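Local atomic coordinates of methylglyoxal reductase (NADPH-dependent) (Candida albicans SC5314, PDB entry 6KWS), a protein that probably reduces methylglyoxal and related carbonyl compounds with NADPH as hydride donor, as a member of the dihydroflavonol-4-reductase subfamily. Residues Gly38-Lys43 with Gly204-Gln209; Glu254-Gln259 with Arg313-Phe318. The protein carries 1 engineered substitution. All blocks are in the same frame, centred on the assembly; numbering follows the deposited sequence.

Contact 1: Gly38-Lys43 with Gly204-Gln209; sequences GDHLLK and GSEIKQ
His-40, on helix 35-44, reaches across to Glu-206 in the loop after strand 196-198, and these two side chains make the whole contact. From CB, which leads off the helix toward the loop, the histidine runs straight out: CG stands anti to the backbone N (chi1 -178°), and this extension lets the ring span a gap in which the nearest CA atoms, those of the same two residues, are still 10.6 Å apart. The ring then presents its edge. Its CD2 comes to 3.9 Å from Glu-206 OE2, while CE1, on the other flank of the tip, lies 3.7 Å from Glu-206 OE1. Between them NE2 does the bonding. It donates to Glu-206 OE1 at 3.0 Å, with an N-H...O angle of 159°, and OE1 lies close to the ring plane. A second, weak bond runs from the same NE2 to Glu-206 OE2 at 3.4 Å. Ring and carboxylate planes are 24° apart, and the nitrogen meets OE1 on its syn side, somewhat above the plane of the carboxylate.

Glu-206 arrives from the opposite direction on a chain bent at chi2. Its OE2 also receives a weak hydrogen bond from Gln-15 NE2, and its side chain touches Leu-44, the last residue of helix 35-44. The side chain of His-40 lies about 5 Å from that of Thr-10, an NADPH-binding residue, which places the pair beside the NADPH-binding residues, although no cofactor is bound here.

The NE2 bond needs only the neutral ring with its proton on NE2, but the adjacent carboxylate would probably stabilise the doubly protonated form as well, adding some ionic character to this small surface contact.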
loop_
_atom_site.group_PDB
_atom_site.type_symbol
_atom_site.label_atom_id
_atom_site.label_comp_id
_atom_site.label_asym_id
_atom_site.label_seq_id
_atom_site.Cartn_x
_atom_site.Cartn_y
_atom_site.Cartn_z
ATOM N N GLY A 38 -16.842 3.744 -10.588
ATOM C CA GLY A 38 -16.199 4.637 -11.544
ATOM C C GLY A 38 -16.855 6.003 -11.606
ATOM O O GLY A 38 -16.168 7.028 -11.558
ATOM N N ASP A 39 -18.191 6.037 -11.718
ATOM C CA ASP A 39 -18.902 7.312 -11.640
ATOM C C ASP A 39 -18.533 8.057 -10.364
ATOM O O ASP A 39 -18.320 9.276 -10.377
ATOM C CB ASP A 39 -20.416 7.099 -11.685
ATOM C CG ASP A 39 -20.914 6.609 -13.036
ATOM O OD1 ASP A 39 -20.183 6.744 -14.053
ATOM O OD2 ASP A 39 -22.059 6.091 -13.064
ATOM N N HIS A 40 -18.433 7.326 -9.254
ATOM C CA HIS A 40 -18.064 7.939 -7.988
ATOM C C HIS A 40 -16.701 8.602 -8.083
ATOM O O HIS A 40 -16.523 9.760 -7.682
ATOM C CB HIS A 40 -18.059 6.885 -6.894
ATOM C CG HIS A 40 -17.743 7.441 -5.549
ATOM N ND1 HIS A 40 -18.459 8.478 -4.995
ATOM C CD2 HIS A 40 -16.767 7.138 -4.665
ATOM C CE1 HIS A 40 -17.948 8.779 -3.818
ATOM N NE2 HIS A 40 -16.922 7.978 -3.593
ATOM N N LEU A 41 -15.728 7.879 -8.624
ATOM C CA LEU A 41 -14.381 8.414 -8.723
ATOM C C LEU A 41 -14.359 9.671 -9.572
ATOM O O LEU A 41 -13.753 10.676 -9.181
ATOM C CB LEU A 41 -13.450 7.358 -9.302
ATOM C CG LEU A 41 -11.986 7.753 -9.325
ATOM C CD1 LEU A 41 -11.432 7.731 -7.911
ATOM C CD2 LEU A 41 -11.229 6.792 -10.238
ATOM N N LEU A 42 -15.038 9.656 -10.725
ATOM C CA LEU A 42 -14.982 10.852 -11.555
ATOM C C LEU A 42 -15.665 12.033 -10.870
ATOM O O LEU A 42 -15.259 13.180 -11.080
ATOM C CB LEU A 42 -15.581 10.602 -12.940
ATOM C CG LEU A 42 -15.083 9.423 -13.789
ATOM C CD1 LEU A 42 -15.410 9.678 -15.243
ATOM C CD2 LEU A 42 -13.595 9.101 -13.639
ATOM N N LYS A 43 -16.658 11.784 -10.009
ATOM C CA LYS A 43 -17.332 12.895 -9.344
ATOM C C LYS A 43 -16.476 13.508 -8.232
ATOM O O LYS A 43 -16.449 14.736 -8.069
ATOM C CB LYS A 43 -18.673 12.436 -8.787
ATOM C CG LYS A 43 -19.721 12.162 -9.831
ATOM C CD LYS A 43 -21.079 12.217 -9.186
ATOM C CE LYS A 43 -21.855 10.944 -9.426
ATOM N NZ LYS A 43 -23.309 11.247 -9.393
ATOM N N GLY A 204 -12.637 13.273 2.544
ATOM C CA GLY A 204 -13.350 13.051 3.785
ATOM C C GLY A 204 -14.667 12.339 3.600
ATOM O O GLY A 204 -15.154 11.703 4.541
ATOM N N SER A 205 -15.252 12.424 2.403
ATOM C CA SER A 205 -16.484 11.703 2.104
ATOM C C SER A 205 -16.369 10.226 2.452
ATOM O O SER A 205 -17.313 9.625 2.985
ATOM C CB SER A 205 -16.820 11.864 0.620
ATOM O OG SER A 205 -16.486 13.170 0.157
ATOM N N GLU A 206 -15.202 9.636 2.182
ATOM C CA GLU A 206 -15.018 8.190 2.180
ATOM C C GLU A 206 -15.057 7.557 3.572
ATOM O O GLU A 206 -15.135 6.322 3.662
ATOM C CB GLU A 206 -13.689 7.865 1.488
ATOM C CG GLU A 206 -13.541 8.387 0.044
ATOM C CD GLU A 206 -14.630 7.848 -0.903
ATOM O OE1 GLU A 206 -15.738 8.429 -0.902
ATOM O OE2 GLU A 206 -14.392 6.840 -1.620
ATOM N N ILE A 207 -15.023 8.352 4.649
ATOM C CA ILE A 207 -14.850 7.775 5.977
ATOM C C ILE A 207 -16.119 7.065 6.398
ATOM O O ILE A 207 -17.227 7.623 6.368
ATOM C CB ILE A 207 -14.425 8.821 7.013
ATOM C CG1 ILE A 207 -12.951 9.147 6.835
ATOM C CG2 ILE A 207 -14.576 8.272 8.400
ATOM C CD1 ILE A 207 -12.706 10.293 5.922
ATOM N N LYS A 208 -15.956 5.813 6.709
ATOM C CA LYS A 208 -16.938 5.028 7.395
ATOM C C LYS A 208 -16.533 4.919 8.847
ATOM O O LYS A 208 -15.546 5.527 9.316
ATOM C CB LYS A 208 -17.052 3.651 6.748
ATOM C CG LYS A 208 -15.714 3.177 6.190
ATOM C CD LYS A 208 -15.835 2.033 5.197
ATOM C CE LYS A 208 -16.563 0.850 5.799
ATOM N NZ LYS A 208 -17.022 -0.096 4.742
ATOM N N GLN A 209 -17.271 4.075 9.534
ATOM C CA GLN A 209 -17.156 3.924 10.966
ATOM C C GLN A 209 -15.948 3.120 11.356
ATOM O O GLN A 209 -15.319 3.388 12.378
ATOM C CB GLN A 209 -18.387 3.201 11.444
ATOM C CG GLN A 209 -18.705 3.448 12.872
ATOM C CD GLN A 209 -19.389 4.794 12.922
ATOM O OE1 GLN A 209 -19.673 5.397 11.901
ATOM N NE2 GLN A 209 -19.736 5.211 14.132
#

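Contact 2: Glu254-Gln259 with Arg313-Phe318; sequences EDAKNQ and RELLGF
Leu-315, on the last turn of helix 310-316, carries the packing against Asp-255, Ala-256 and Gln-259. Its CG stands roughly anti to the backbone N (chi1 -151°), which sends the forked end into the bend of the 254-259 loop, where the two methyls divide the work. CD1 goes to the short 3-10 turn, lying 3.7 Å from Asp-255 CB and 3.6 Å from the carbonyl O of the same aspartate. CD2 rests on the aliphatic part of Gln-259, 3.7 Å from its CG, the two side chains meeting at a slant. At the fork itself, Ala-256 CB packs against Leu-315 CG at 4.3 Å. Leu-315 also touches Ile-261 of strand 260-269.

This packing joins two pieces of the extended short-chain dehydrogenase/reductase fold: the connection from helix 240-252 into strand 260-269, which runs beside strand 188-194 in the central sheet, and a short helix of the C-terminal part, laid against that connection.

The polar interactions lie within each segment or run to neighbours. Ala-256 to Gln-259 form a type II beta turn, closed by Gln-259 N bonding to Ala-256 O at 3.2 Å, with Asn-258 taking the positive phi. At the two ends of the turn, Gln-259 pairs through its backbone with Thr-191, and Ala-256 O also accepts from Ser-190 OG. Gln-259 bends at chi2, and its NE2 returns to Lys-257 O in a weak bond of 3.4 Å. On the helix side, Gly-317 N closes the final turn onto Arg-313 O at 2.9 Å, and Gly-317 then leaves the helix with positive phi. Asn-253 ties the two pieces from just outside: its ND2 donates to Leu-315 O and its OD1 accepts from Asp-255 N.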
loop_
_atom_site.group_PDB
_atom_site.type_symbol
_atom_site.label_atom_id
_atom_site.label_comp_id
_atom_site.label_asym_id
_atom_site.label_seq_id
_atom_site.Cartn_x
_atom_site.Cartn_y
_atom_site.Cartn_z
ATOM N N GLU A 254 14.429 7.039 -13.918
ATOM C CA GLU A 254 14.904 5.868 -14.643
ATOM C C GLU A 254 15.639 4.899 -13.718
ATOM O O GLU A 254 15.568 3.683 -13.912
ATOM C CB GLU A 254 15.799 6.289 -15.815
ATOM C CG GLU A 254 15.250 7.435 -16.705
ATOM C CD GLU A 254 15.369 8.850 -16.064
ATOM O OE1 GLU A 254 14.352 9.586 -16.024
ATOM O OE2 GLU A 254 16.472 9.226 -15.585
ATOM N N ASP A 255 16.326 5.396 -12.690
ATOM C CA ASP A 255 17.050 4.436 -11.855
ATOM C C ASP A 255 16.134 3.552 -11.014
ATOM O O ASP A 255 16.631 2.686 -10.286
ATOM C CB ASP A 255 18.042 5.148 -10.939
ATOM C CG ASP A 255 18.908 6.145 -11.677
ATOM O OD1 ASP A 255 19.243 5.887 -12.858
ATOM O OD2 ASP A 255 19.253 7.188 -11.072
ATOM N N ALA A 256 14.823 3.731 -11.086
ATOM C CA ALA A 256 13.939 2.881 -10.312
ATOM C C ALA A 256 13.592 1.582 -11.029
ATOM O O ALA A 256 12.937 0.730 -10.420
ATOM C CB ALA A 256 12.663 3.648 -9.948
ATOM N N LYS A 257 14.030 1.396 -12.281
ATOM C CA LYS A 257 13.721 0.175 -13.024
ATOM C C LYS A 257 14.332 -1.052 -12.362
ATOM O O LYS A 257 15.510 -1.054 -11.993
ATOM C CB LYS A 257 14.226 0.277 -14.463
ATOM C CG LYS A 257 13.926 1.599 -15.123
ATOM C CD LYS A 257 14.596 1.742 -16.487
ATOM C CE LYS A 257 13.585 1.464 -17.603
ATOM N NZ LYS A 257 14.175 1.649 -18.965
ATOM N N ASN A 258 13.523 -2.106 -12.241
ATOM C CA ASN A 258 13.936 -3.369 -11.627
ATOM C C ASN A 258 14.415 -3.171 -10.195
ATOM O O ASN A 258 15.285 -3.899 -9.717
ATOM C CB ASN A 258 14.996 -4.087 -12.478
ATOM C CG ASN A 258 14.414 -4.602 -13.796
ATOM O OD1 ASN A 258 13.643 -5.578 -13.811
ATOM N ND2 ASN A 258 14.720 -3.905 -14.901
ATOM N N GLN A 259 13.843 -2.188 -9.507
ATOM C CA GLN A 259 14.109 -1.952 -8.099
ATOM C C GLN A 259 12.917 -2.387 -7.255
ATOM O O GLN A 259 11.763 -2.318 -7.696
ATOM C CB GLN A 259 14.418 -0.475 -7.819
ATOM C CG GLN A 259 15.685 0.041 -8.487
ATOM C CD GLN A 259 16.888 -0.858 -8.258
ATOM O OE1 GLN A 259 17.167 -1.283 -7.143
ATOM N NE2 GLN A 259 17.583 -1.182 -9.335
ATOM N N ARG A 313 15.368 5.695 -0.081
ATOM C CA ARG A 313 15.265 7.137 0.142
ATOM C C ARG A 313 16.087 7.940 -0.862
ATOM O O ARG A 313 15.687 9.050 -1.244
ATOM C CB ARG A 313 15.708 7.468 1.549
ATOM C CG ARG A 313 14.936 6.704 2.561
ATOM C CD ARG A 313 14.097 7.526 3.427
ATOM N NE ARG A 313 13.996 6.919 4.749
ATOM C CZ ARG A 313 13.358 7.431 5.793
ATOM N NH1 ARG A 313 12.760 8.591 5.668
ATOM N NH2 ARG A 313 13.331 6.767 6.937
ATOM N N GLU A 314 17.253 7.428 -1.260
ATOM C CA GLU A 314 18.003 8.086 -2.321
ATOM C C GLU A 314 17.244 8.017 -3.634
ATOM O O GLU A 314 17.242 8.976 -4.413
ATOM C CB GLU A 314 19.383 7.446 -2.484
ATOM C CG GLU A 314 20.294 7.518 -1.258
ATOM C CD GLU A 314 21.696 6.960 -1.540
ATOM O OE1 GLU A 314 21.929 6.406 -2.648
ATOM O OE2 GLU A 314 22.561 7.070 -0.639
ATOM N N LEU A 315 16.601 6.887 -3.899
ATOM C CA LEU A 315 15.909 6.733 -5.165
ATOM C C LEU A 315 14.761 7.725 -5.287
ATOM O O LEU A 315 14.476 8.214 -6.389
ATOM C CB LEU A 315 15.425 5.294 -5.278
ATOM C CG LEU A 315 15.285 4.666 -6.649
ATOM C CD1 LEU A 315 16.395 5.103 -7.593
ATOM C CD2 LEU A 315 15.299 3.161 -6.447
ATOM N N LEU A 316 14.124 8.070 -4.161
ATOM C CA LEU A 316 12.916 8.893 -4.173
ATOM C C LEU A 316 13.234 10.367 -3.976
ATOM O O LEU A 316 12.614 11.229 -4.599
ATOM C CB LEU A 316 11.933 8.415 -3.093
ATOM C CG LEU A 316 11.662 6.926 -3.260
ATOM C CD1 LEU A 316 10.801 6.370 -2.139
ATOM C CD2 LEU A 316 11.058 6.620 -4.646
ATOM N N GLY A 317 14.188 10.678 -3.112
ATOM C CA GLY A 317 14.602 12.048 -2.875
ATOM C C GLY A 317 13.520 13.037 -2.479
ATOM O O GLY A 317 13.408 14.094 -3.101
ATOM N N PHE A 318 12.716 12.727 -1.462
ATOM C CA PHE A 318 11.810 13.721 -0.905
ATOM C C PHE A 318 11.568 13.398 0.559
ATOM O O PHE A 318 11.726 12.257 0.998
ATOM C CB PHE A 318 10.480 13.832 -1.687
ATOM C CG PHE A 318 9.612 12.582 -1.686
ATOM C CD1 PHE A 318 8.697 12.342 -0.659
ATOM C CD2 PHE A 318 9.661 11.688 -2.750
ATOM C CE1 PHE A 318 7.871 11.207 -0.679
ATOM C CE2 PHE A 318 8.843 10.551 -2.780
ATOM C CZ PHE A 318 7.945 10.311 -1.742
#

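From the N terminus, the chain first builds the opening strands of the Rossmann sheet, and helix 35-44 follows strand 27-32. Contact 1 closes when the chain, having passed through strands 188-194 and 196-198, comes back to that helix at 204-209, a loop of 160 intervening residues. Contact 2 opens later, after helix 240-252, and closes over 53 residues when helix 310-316 returns to the loop before strand 260-269. The two loops are therefore in series, neither nested nor crossed. Their centres are 31 Å apart: contact 1 bridges two regions near NADPH-binding residues, whereas contact 2 packs a short helix of the C-terminal part on the loop that leads into strand 260-269.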